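Local coordinates for protein adenylate isopentenyltransferase (Humulus lupulus, PDB 3A8T) that transfers an isopentenyl group from dimethylallyl diphosphate to AMP, ADP or ATP in the biosynthesis of plant cytokinins, at residues G47-G52 with K280-K285; A61-L66 with P328-V333; D215-H218 with T224-G227. One frame throughout, in Å; residues are numbered along the deposited sequence.

Contact 1 of 3, residues G47-G52 with K280-K285. With ATP (adenosine-5'-triphosphate), chain B; PO4 (phosphate ion), chain C.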
# COMPACT_ATOMS: atom_id res chain seq x y z
N GLY A 47 -3.99 7.95 2.43
CA GLY A 47 -2.67 8.35 2.86
C GLY A 47 -1.59 7.68 2.02
O GLY A 47 -1.82 6.69 1.30
N ALA A 48 -0.40 8.25 2.10
CA ALA A 48 0.74 7.70 1.39
C ALA A 48 1.05 6.30 1.93
O ALA A 48 0.52 5.89 2.98
CB ALA A 48 1.97 8.61 1.56
N THR A 49 1.90 5.59 1.18
CA THR A 49 2.39 4.25 1.47
C THR A 49 3.02 4.18 2.85
O THR A 49 3.83 5.02 3.22
CB THR A 49 3.45 3.86 0.44
OG1 THR A 49 4.13 2.66 0.86
CG2 THR A 49 4.47 5.00 0.27
N GLY A 50 2.63 3.17 3.62
CA GLY A 50 3.19 3.01 4.93
C GLY A 50 2.68 3.95 6.00
O GLY A 50 3.29 3.98 7.07
N THR A 51 1.60 4.69 5.80
CA THR A 51 1.14 5.55 6.87
C THR A 51 0.24 4.82 7.93
O THR A 51 -0.37 5.44 8.77
CB THR A 51 0.36 6.80 6.36
OG1 THR A 51 -0.70 6.37 5.52
CG2 THR A 51 1.27 7.78 5.64
N GLY A 52 0.20 3.49 7.91
CA GLY A 52 -0.60 2.79 8.90
C GLY A 52 -2.08 2.65 8.58
O GLY A 52 -2.88 2.49 9.48
N LYS A 280 6.03 11.06 -1.92
CA LYS A 280 5.86 12.45 -2.24
C LYS A 280 4.79 12.66 -3.28
O LYS A 280 3.99 13.60 -3.18
CB LYS A 280 7.17 13.06 -2.73
CG LYS A 280 8.35 13.00 -1.79
CD LYS A 280 9.39 14.03 -2.28
CE LYS A 280 10.74 13.96 -1.59
NZ LYS A 280 10.65 14.10 -0.12
N ARG A 281 4.77 11.80 -4.29
CA ARG A 281 3.75 11.96 -5.33
C ARG A 281 2.34 11.66 -4.83
O ARG A 281 1.37 12.22 -5.33
CB ARG A 281 4.06 11.08 -6.54
CG ARG A 281 5.28 11.53 -7.29
CD ARG A 281 5.50 10.74 -8.59
NE ARG A 281 5.77 9.31 -8.40
CZ ARG A 281 6.99 8.75 -8.30
NH1 ARG A 281 8.11 9.49 -8.35
NH2 ARG A 281 7.08 7.43 -8.19
N GLN A 282 2.23 10.76 -3.86
CA GLN A 282 0.95 10.39 -3.28
C GLN A 282 0.36 11.51 -2.46
O GLN A 282 -0.82 11.81 -2.59
CB GLN A 282 1.13 9.16 -2.42
CG GLN A 282 1.32 7.91 -3.26
CD GLN A 282 1.49 6.67 -2.42
OE1 GLN A 282 2.25 6.69 -1.45
NE2 GLN A 282 0.81 5.58 -2.79
N ILE A 283 1.20 12.13 -1.64
CA ILE A 283 0.81 13.24 -0.78
C ILE A 283 0.31 14.41 -1.63
O ILE A 283 -0.78 14.93 -1.39
CB ILE A 283 2.01 13.69 0.06
CG1 ILE A 283 2.37 12.59 1.06
CG2 ILE A 283 1.75 15.00 0.71
CD1 ILE A 283 3.77 12.76 1.66
N GLY A 284 1.10 14.80 -2.64
CA GLY A 284 0.71 15.91 -3.48
C GLY A 284 -0.61 15.62 -4.13
O GLY A 284 -1.49 16.47 -4.23
N LYS A 285 -0.73 14.39 -4.58
CA LYS A 285 -1.94 13.92 -5.20
C LYS A 285 -3.09 14.05 -4.18
O LYS A 285 -4.19 14.55 -4.48
CB LYS A 285 -1.67 12.48 -5.59
CG LYS A 285 -2.66 11.78 -6.48
CD LYS A 285 -2.01 10.51 -7.01
CE LYS A 285 -0.78 10.87 -7.84
NZ LYS A 285 -0.34 9.76 -8.75
PG ATP B . 0.06 6.00 -10.99
O1G ATP B . -1.22 5.90 -11.75
O2G ATP B . 1.08 4.88 -11.59
O3G ATP B . 0.73 7.45 -11.19
PB ATP B . -1.59 5.32 -8.89
O1B ATP B . -2.42 6.41 -8.49
O2B ATP B . -2.29 4.58 -10.06
O3B ATP B . -0.14 5.82 -9.34
PA ATP B . -0.13 4.24 -6.72
O1A ATP B . 0.41 5.55 -6.39
O2A ATP B . -0.54 3.53 -5.32
O3A ATP B . -1.50 4.27 -7.64
O5' ATP B . 0.98 3.24 -7.36
C5' ATP B . 1.83 3.86 -8.28
C4' ATP B . 3.08 3.01 -8.35
O4' ATP B . 3.67 2.95 -7.05
C3' ATP B . 2.84 1.53 -8.74
O3' ATP B . 2.84 1.37 -10.15
C2' ATP B . 4.02 0.82 -8.04
O2' ATP B . 5.14 0.84 -8.84
C1' ATP B . 4.25 1.62 -6.77
N9 ATP B . 3.57 0.97 -5.61
C8 ATP B . 2.32 1.30 -5.10
N7 ATP B . 1.98 0.47 -4.14
C5 ATP B . 2.98 -0.44 -3.96
C6 ATP B . 3.22 -1.59 -3.11
N6 ATP B . 2.30 -2.01 -2.17
N1 ATP B . 4.38 -2.26 -3.25
C2 ATP B . 5.29 -1.89 -4.14
N3 ATP B . 5.12 -0.84 -4.95
C4 ATP B . 4.02 -0.11 -4.92
P PO4 C . -0.25 1.24 4.82
O1 PO4 C . -1.34 0.21 4.75
O2 PO4 C . 0.56 1.17 3.57
O3 PO4 C . -0.85 2.59 4.96
O4 PO4 C . 0.61 0.96 5.99

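Contact 2 of 3, residues A61-L66 with P328-V333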
# COMPACT_ATOMS: atom_id res chain seq x y z
N ALA A 61 -12.14 -2.10 13.47
CA ALA A 61 -13.01 -3.26 13.39
C ALA A 61 -13.38 -3.70 14.77
O ALA A 61 -14.41 -4.32 14.96
CB ALA A 61 -12.33 -4.42 12.60
N ALA A 62 -12.53 -3.39 15.75
CA ALA A 62 -12.88 -3.78 17.10
C ALA A 62 -14.09 -2.93 17.63
O ALA A 62 -14.71 -3.31 18.62
CB ALA A 62 -11.66 -3.64 18.05
N HIS A 63 -14.42 -1.83 16.95
CA HIS A 63 -15.48 -0.90 17.35
C HIS A 63 -16.67 -0.91 16.44
O HIS A 63 -17.77 -0.56 16.84
CB HIS A 63 -14.98 0.55 17.32
CG HIS A 63 -13.92 0.84 18.33
ND1 HIS A 63 -14.20 1.45 19.53
CD2 HIS A 63 -12.61 0.51 18.36
CE1 HIS A 63 -13.10 1.48 20.26
NE2 HIS A 63 -12.12 0.91 19.57
N PHE A 64 -16.43 -1.26 15.20
CA PHE A 64 -17.45 -1.28 14.19
C PHE A 64 -17.42 -2.52 13.32
O PHE A 64 -16.39 -2.85 12.75
CB PHE A 64 -17.26 -0.09 13.27
CG PHE A 64 -17.22 1.22 13.98
CD1 PHE A 64 -18.39 1.77 14.53
CD2 PHE A 64 -16.02 1.91 14.12
CE1 PHE A 64 -18.35 2.96 15.21
CE2 PHE A 64 -15.96 3.11 14.81
CZ PHE A 64 -17.13 3.64 15.35
N PRO A 65 -18.55 -3.21 13.21
CA PRO A 65 -18.55 -4.41 12.35
C PRO A 65 -18.21 -3.93 10.92
O PRO A 65 -18.93 -3.12 10.32
CB PRO A 65 -19.99 -4.94 12.48
CG PRO A 65 -20.81 -3.71 12.90
CD PRO A 65 -19.88 -2.93 13.80
N LEU A 66 -17.09 -4.39 10.38
CA LEU A 66 -16.74 -3.91 9.05
C LEU A 66 -15.96 -4.93 8.22
O LEU A 66 -15.64 -6.01 8.69
CB LEU A 66 -16.00 -2.55 9.20
CG LEU A 66 -14.59 -2.51 9.77
CD1 LEU A 66 -13.61 -2.90 8.69
CD2 LEU A 66 -14.25 -1.12 10.31
N PRO A 328 -9.55 9.59 17.77
CA PRO A 328 -10.24 10.56 16.89
C PRO A 328 -11.03 9.87 15.75
O PRO A 328 -12.15 10.22 15.46
CB PRO A 328 -9.09 11.42 16.36
CG PRO A 328 -8.06 11.35 17.47
CD PRO A 328 -8.12 9.90 17.89
N SER A 329 -10.44 8.87 15.09
CA SER A 329 -11.13 8.16 13.99
C SER A 329 -12.43 7.49 14.48
O SER A 329 -13.42 7.54 13.77
CB SER A 329 -10.26 7.04 13.38
OG SER A 329 -9.00 7.50 12.93
N VAL A 330 -12.40 6.86 15.66
CA VAL A 330 -13.58 6.18 16.19
C VAL A 330 -14.73 7.18 16.25
O VAL A 330 -15.84 6.89 15.75
CB VAL A 330 -13.30 5.56 17.61
CG1 VAL A 330 -14.59 5.15 18.29
CG2 VAL A 330 -12.43 4.38 17.49
N LYS A 331 -14.44 8.36 16.82
CA LYS A 331 -15.40 9.45 16.93
C LYS A 331 -15.95 9.89 15.57
O LYS A 331 -17.18 10.02 15.38
CB LYS A 331 -14.77 10.65 17.61
CG LYS A 331 -14.38 10.42 19.03
CD LYS A 331 -13.23 11.34 19.44
CE LYS A 331 -13.67 12.79 19.62
NZ LYS A 331 -12.66 13.65 20.39
N ILE A 332 -15.06 10.12 14.62
CA ILE A 332 -15.52 10.54 13.30
C ILE A 332 -16.42 9.45 12.69
O ILE A 332 -17.49 9.75 12.23
CB ILE A 332 -14.30 10.81 12.36
CG1 ILE A 332 -13.49 12.00 12.86
CG2 ILE A 332 -14.76 11.03 10.91
CD1 ILE A 332 -12.10 12.14 12.14
N VAL A 333 -15.99 8.19 12.71
CA VAL A 333 -16.77 7.12 12.07
C VAL A 333 -18.10 6.96 12.76
O VAL A 333 -19.14 6.85 12.14
CB VAL A 333 -16.01 5.81 12.10
CG1 VAL A 333 -16.92 4.67 11.76
CG2 VAL A 333 -14.86 5.90 11.18

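Contact 3 of 3, residues D215-H218 with T224-G227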
# COMPACT_ATOMS: atom_id res chain seq x y z
N ASP A 215 11.40 -12.86 -18.78
CA ASP A 215 10.78 -11.54 -18.70
C ASP A 215 11.53 -10.54 -19.57
O ASP A 215 12.74 -10.45 -19.55
CB ASP A 215 10.70 -11.02 -17.26
CG ASP A 215 9.56 -11.66 -16.49
OD1 ASP A 215 8.45 -11.76 -17.07
OD2 ASP A 215 9.78 -12.06 -15.32
N GLU A 216 10.78 -9.77 -20.33
CA GLU A 216 11.38 -8.84 -21.25
C GLU A 216 11.51 -7.41 -20.75
O GLU A 216 11.88 -6.53 -21.53
CB GLU A 216 10.57 -8.88 -22.56
CG GLU A 216 10.42 -10.33 -23.14
CD GLU A 216 9.50 -10.45 -24.36
OE1 GLU A 216 9.23 -11.61 -24.77
OE2 GLU A 216 9.06 -9.40 -24.91
N ASP A 217 11.21 -7.17 -19.47
CA ASP A 217 11.25 -5.80 -18.93
C ASP A 217 12.38 -5.47 -17.94
O ASP A 217 12.25 -4.46 -17.25
CB ASP A 217 9.94 -5.46 -18.21
CG ASP A 217 9.65 -6.45 -17.03
OD1 ASP A 217 10.60 -7.07 -16.52
OD2 ASP A 217 8.48 -6.63 -16.63
N HIS A 218 13.42 -6.31 -17.87
CA HIS A 218 14.49 -6.15 -16.89
C HIS A 218 15.23 -4.84 -16.88
O HIS A 218 15.73 -4.41 -15.83
CB HIS A 218 15.51 -7.31 -16.98
CG HIS A 218 14.94 -8.64 -16.60
ND1 HIS A 218 15.38 -9.82 -17.16
CD2 HIS A 218 13.94 -8.98 -15.74
CE1 HIS A 218 14.68 -10.83 -16.67
NE2 HIS A 218 13.80 -10.35 -15.81
N THR A 224 6.55 2.17 -16.71
CA THR A 224 5.98 1.55 -17.89
C THR A 224 5.92 0.05 -17.85
O THR A 224 5.61 -0.57 -18.84
CB THR A 224 6.73 1.97 -19.19
OG1 THR A 224 8.15 1.86 -19.01
CG2 THR A 224 6.40 3.36 -19.49
N ARG A 225 6.27 -0.55 -16.72
CA ARG A 225 6.16 -1.99 -16.65
C ARG A 225 4.67 -2.28 -16.52
O ARG A 225 3.84 -1.35 -16.47
CB ARG A 225 6.96 -2.55 -15.49
CG ARG A 225 8.41 -2.74 -15.91
CD ARG A 225 9.51 -2.59 -14.79
NE ARG A 225 9.58 -3.77 -13.95
CZ ARG A 225 10.60 -4.63 -13.84
NH1 ARG A 225 11.75 -4.50 -14.52
NH2 ARG A 225 10.43 -5.67 -13.05
N THR A 226 4.30 -3.55 -16.54
CA THR A 226 2.91 -3.86 -16.44
C THR A 226 2.58 -4.75 -15.23
O THR A 226 3.29 -5.70 -14.95
CB THR A 226 2.39 -4.50 -17.77
OG1 THR A 226 1.03 -4.95 -17.59
CG2 THR A 226 3.23 -5.69 -18.14
N GLY A 227 1.51 -4.37 -14.52
CA GLY A 227 1.01 -5.12 -13.38
C GLY A 227 1.94 -5.23 -12.17
O GLY A 227 2.68 -4.27 -11.83

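Contact 1 of 3, residues G47-G52 with K280-K285
The P-loop (Walker A) that joins strand 41-46 to helix 53-61 meets helix 257-289 here, in the Rossmann-like, P-loop NTPase core of the enzyme. Gln282 carries the contact. Its side chain runs extended beyond CG (chi2 -180°), which delivers the amide to the shoulder of the loop. OE1 accepts a fairly straight hydrogen bond from the backbone N of Thr49 at 2.9 Å, with the N-H donor tilted 31° from the amide plane. The same oxygen lies 3.6 Å from Ala48 CB and 3.3 Å from Thr49 CG2. The other amide branch faces the nucleotide: NE2 is 3.5 Å from O2A of ATP and makes a weak hydrogen bond to the carbonyl O of Gly138. Gln282 thus lies between the P-loop and the alpha-phosphate, its OE1 bonded to the loop and its NE2 only weakly held. Thr49 OG1 turns to Arg194 of helix 184-201.

The loop itself is folded by a type II turn from Ala48 to Thr51, whose OG1 and N both donate to Ala48 O. Its amides cradle a phosphate ion, probably from the crystallisation liquor: Gly50 N donates to phosphate O2 at 2.9 Å and Gly52 N to O4, and Lys53 N and Ser54 OG bond to it as well. One residue further along the helix, Ile283 CG1 packs against Ala48 CB at 4.0 Å.

Contact 2 of 3, residues A61-L66 with P328-V333
The imidazole of His63 offers one face to Val330, whose CG2 methyl sits almost exactly over the ring centre in a CH-pi contact, 3.8 Å from the centroid and only 4° off the ring normal. This joins two neighbouring elements of the alpha/beta fold: the loop leading from helix 53-61 into strand 66-70, and the long C-terminal helix 315-338. The His63 and Val330 side chains cross at about a right angle, and the second methyl, Val330 CG1, reaches the ring rim 3.9 Å from His63 ND1.

Phe64 makes the other half of the contact. One face of its ring is covered by its own neighbour, His63 CB, and the opposite face by Val333 CG1, which stands 3.7 Å from the ring centroid in a second CH-pi contact. This methyl is displaced toward the CE2 side, 3.6 Å from Phe64 CE2. Val330 and Val333, about one helical turn apart, both face the loop, and a chi1 of 166° sets Val333 CG1 anti to the backbone N and over the ring. The phenyl is consequently held between the CB of His63 and the Val333 methyl, a sandwich of aliphatic groups that involves van der Waals and CH-pi contacts.

Around this pair, the helix turns its other sides to the sheet. Ser329 and Ile332 touch strand 174-181, and Ser329 also packs on Leu56 and Leu60 of helix 53-61. The last approach is to the rim of the phenyl: at the ring's edge, near its plane, Val330 O lies 3.5 Å from Phe64 CZ, with Val330 CG1 4.2 Å from the same carbon.

Contact 3 of 3, residues D215-H218 with T224-G227
Electrostatic stacking dominates between Asp217 and Arg225, which lie in a single loop between helix 203-210 and helix 234-243. The carboxylate of Asp217 lies over one face of the Arg225 guanidinium, the two planes inclined by 20°. Asp217 OD1 is 3.5 Å from Arg225 NH1 and well out of the guanidinium plane, so this salt bridge rests on charge attraction with no N-H directed at the oxygen. The Asp217 CG branch sits between the backbone N and the carbonyl carbon (chi1 58°), which folds the carboxylate over the arginine. The arginine chain bends at chi3 (78°), which turns one face of the guanidinium to the carboxylate.

A second polar approach involves the backbone: Asp217 O lies 2.8 Å from Arg225 NH1, the same nitrogen that faces the carboxylate. Outside the two segments, NE donates to the carbonyl O of Arg229 and NH1 to that of Glu220, and NH2 forms a salt bridge with Asp238 of helix 234-243. Asp217 has a second cationic partner, its OD2 pairing with Arg229 NE. Two arginines beside Asp217 would probably favour its carboxylate form.

Van der Waals contact completes the set. Asp217 CB is 3.9 Å from Arg225 CG, the two side chains crossing at about a right angle, and His218 CA approaches Arg225 NH1 at 4.0 Å.

Through these contacts Arg225 ties together the irregular loop between helices 203-210 and 234-243. Its side chain touches that of Lys230, an ATP-binding residue, and comes to about 8 Å from the nucleotide, which places the stacked pair beside the ATP site of this P-loop NTPase-like fold.

Contact 1 lies nearest the chain's centre, about 9 Å away; all three are partly buried, but contacts 2 and 3 are peripheral, about 21 and 20 Å from that centre and on opposite sides of it. Contacts 1 and 2 share one structural unit, helix 53-61, which starts from the P-loop of 47-52 and ends in the loop 61-66; their segments alternate along the chain. Contact 3 is nested inside the loops closed by both and joins two parts of one irregular loop. The chemistry follows position: a hydrogen bond from a backbone N-H to a glutamine amide oxygen in contact 1, aromatic and aliphatic packing in contact 2, and charge stacking in contact 3.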